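Local coordinates for protein transcription termination factor FttA (Methanosarcina mazei, PDB 2XR1) that probably terminates archaeal transcription by cutting nascent RNA at the polymerase exit channel, as a homodimeric zinc-dependent endonuclease and 5'-3' exonuclease, at residues P271-M276 against K303-T308. Sequence-based numbering, arbitrary orientation.
Sequences PTRDLM and KTLKHT
Arg-273 and Met-276, one turn apart on helix 270-290 of the metallo-beta-lactamase fold, pack on Leu-305 and Thr-308, on the segment that leads from helix 299-306 toward the strand beside 266-268. The arginine takes part through its aliphatic stem: CG lies 3.4 Å from Thr-308 CG2, and CD meets Leu-305 CD1, the two side chains crossing at about a right angle. Flexible methylenes suit this place because they give a nonpolar surface near the backbone, while bends at chi2 (-106°) and chi3 let the guanidinium group turn back along its own helix, where NE meets Asp-274 OD1 in a salt bridge whose hydrogen bond, at 3.4 Å, is weak. Met-276 approaches Thr-308 tip to tip, its CE 3.8 Å from OG1, and CE also comes within 4.4 Å of Thr-304 CG2; the slim, flexible thioether lets the terminal methyl reach both threonines.

Further out, Phe-154 and Met-155 of helix 146-157 touch Leu-305, while Val-266 and Cys-268 of the neighbouring parallel strand touch Thr-308. Arg-162 binds the backbone oxygen of Thr-308. Threonine suits this junction because its methyl packs against the arginine stem while its hydroxyl supplies a donor to a carbonyl of the last turn: Thr-308 OG1 donates to Thr-304 O at 2.6 Å, from above the carbonyl plane.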
loop_
_atom_site.group_PDB
_atom_site.type_symbol
_atom_site.label_atom_id
_atom_site.label_comp_id
_atom_site.label_asym_id
_atom_site.label_seq_id
_atom_site.Cartn_x
_atom_site.Cartn_y
_atom_site.Cartn_z
ATOM N N PRO B 271 -22.508 -22.312 -6.094
ATOM C CA PRO B 271 -23.454 -21.534 -6.870
ATOM C C PRO B 271 -22.844 -20.239 -7.414
ATOM O O PRO B 271 -23.177 -19.818 -8.524
ATOM C CB PRO B 271 -24.565 -21.225 -5.863
ATOM C CG PRO B 271 -24.368 -22.205 -4.785
ATOM C CD PRO B 271 -22.939 -22.452 -4.698
ATOM N N THR B 272 -21.978 -19.605 -6.651
ATOM C CA THR B 272 -21.277 -18.463 -7.158
ATOM C C THR B 272 -20.585 -18.816 -8.456
ATOM O O THR B 272 -20.590 -18.060 -9.408
ATOM C CB THR B 272 -20.223 -17.965 -6.135
ATOM O OG1 THR B 272 -20.906 -17.525 -4.971
ATOM C CG2 THR B 272 -19.403 -16.834 -6.665
ATOM N N ARG B 273 -19.951 -19.966 -8.483
ATOM C CA ARG B 273 -19.189 -20.346 -9.635
ATOM C C ARG B 273 -20.085 -20.304 -10.860
ATOM O O ARG B 273 -19.762 -19.684 -11.865
ATOM C CB ARG B 273 -18.683 -21.751 -9.422
ATOM C CG ARG B 273 -17.455 -22.056 -10.207
ATOM C CD ARG B 273 -17.721 -22.931 -11.347
ATOM N NE ARG B 273 -18.308 -24.220 -11.013
ATOM C CZ ARG B 273 -17.647 -25.387 -11.004
ATOM N NH1 ARG B 273 -16.319 -25.456 -11.222
ATOM N NH2 ARG B 273 -18.314 -26.515 -10.759
ATOM N N ASP B 274 -21.235 -20.952 -10.748
ATOM C CA ASP B 274 -22.151 -21.059 -11.887
ATOM C C ASP B 274 -22.710 -19.702 -12.332
ATOM O O ASP B 274 -22.789 -19.425 -13.551
ATOM C CB ASP B 274 -23.281 -22.011 -11.532
ATOM C CG ASP B 274 -22.798 -23.460 -11.332
ATOM O OD1 ASP B 274 -21.640 -23.790 -11.721
ATOM O OD2 ASP B 274 -23.598 -24.286 -10.804
ATOM N N LEU B 275 -23.063 -18.847 -11.349
ATOM C CA LEU B 275 -23.628 -17.538 -11.630
ATOM C C LEU B 275 -22.580 -16.654 -12.261
ATOM O O LEU B 275 -22.864 -15.986 -13.237
ATOM C CB LEU B 275 -24.198 -16.905 -10.374
ATOM C CG LEU B 275 -25.422 -17.630 -9.807
ATOM C CD1 LEU B 275 -25.740 -17.280 -8.330
ATOM C CD2 LEU B 275 -26.572 -17.411 -10.753
ATOM N N MET B 276 -21.363 -16.697 -11.737
ATOM C CA MET B 276 -20.263 -15.887 -12.211
ATOM C C MET B 276 -20.012 -16.128 -13.707
ATOM O O MET B 276 -19.811 -15.186 -14.479
ATOM C CB MET B 276 -19.007 -16.239 -11.422
ATOM C CG MET B 276 -17.703 -15.706 -12.020
ATOM S SD MET B 276 -16.355 -15.807 -10.786
ATOM C CE MET B 276 -15.965 -17.568 -10.821
ATOM N N LYS B 303 -10.619 -19.378 -18.939
ATOM C CA LYS B 303 -9.425 -19.469 -18.133
ATOM C C LYS B 303 -9.736 -19.283 -16.651
ATOM O O LYS B 303 -9.138 -19.951 -15.811
ATOM C CB LYS B 303 -8.407 -18.430 -18.584
ATOM C CG LYS B 303 -7.001 -18.692 -18.048
ATOM C CD LYS B 303 -5.948 -17.890 -18.802
ATOM C CE LYS B 303 -4.537 -18.451 -18.606
ATOM N NZ LYS B 303 -4.231 -18.793 -17.176
ATOM N N THR B 304 -10.662 -18.378 -16.324
ATOM C CA THR B 304 -11.039 -18.169 -14.948
ATOM C C THR B 304 -11.737 -19.403 -14.381
ATOM O O THR B 304 -11.561 -19.720 -13.184
ATOM C CB THR B 304 -12.030 -17.007 -14.807
ATOM O OG1 THR B 304 -11.410 -15.810 -15.265
ATOM C CG2 THR B 304 -12.493 -16.824 -13.385
ATOM N N LEU B 305 -12.566 -20.058 -15.201
ATOM C CA LEU B 305 -13.304 -21.219 -14.729
ATOM C C LEU B 305 -12.351 -22.396 -14.486
ATOM O O LEU B 305 -12.530 -23.145 -13.546
ATOM C CB LEU B 305 -14.402 -21.589 -15.729
ATOM C CG LEU B 305 -15.271 -22.819 -15.498
ATOM C CD1 LEU B 305 -16.039 -22.713 -14.201
ATOM C CD2 LEU B 305 -16.224 -22.990 -16.692
ATOM N N LYS B 306 -11.338 -22.558 -15.336
ATOM C CA LYS B 306 -10.329 -23.614 -15.161
ATOM C C LYS B 306 -9.559 -23.408 -13.880
ATOM O O LYS B 306 -8.960 -24.337 -13.347
ATOM C CB LYS B 306 -9.315 -23.611 -16.305
ATOM C CG LYS B 306 -9.799 -24.292 -17.515
ATOM C CD LYS B 306 -8.706 -24.463 -18.572
ATOM C CE LYS B 306 -8.577 -23.237 -19.485
ATOM N NZ LYS B 306 -8.122 -23.597 -20.824
ATOM N N HIS B 307 -9.549 -22.176 -13.388
ATOM C CA HIS B 307 -8.867 -21.881 -12.139
ATOM C C HIS B 307 -9.814 -21.717 -10.990
ATOM O O HIS B 307 -9.381 -21.347 -9.908
ATOM C CB HIS B 307 -8.022 -20.602 -12.303
ATOM C CG HIS B 307 -6.847 -20.775 -13.204
ATOM N ND1 HIS B 307 -6.973 -20.886 -14.569
ATOM C CD2 HIS B 307 -5.524 -20.873 -12.935
ATOM C CE1 HIS B 307 -5.773 -21.059 -15.108
ATOM N NE2 HIS B 307 -4.872 -21.040 -14.139
ATOM N N THR B 308 -11.099 -21.963 -11.173
ATOM C CA THR B 308 -11.997 -21.792 -10.057
ATOM C C THR B 308 -12.083 -23.073 -9.212
ATOM O O THR B 308 -12.280 -24.175 -9.743
ATOM C CB THR B 308 -13.407 -21.384 -10.496
ATOM O OG1 THR B 308 -13.334 -20.209 -11.306
ATOM C CG2 THR B 308 -14.295 -21.078 -9.281
#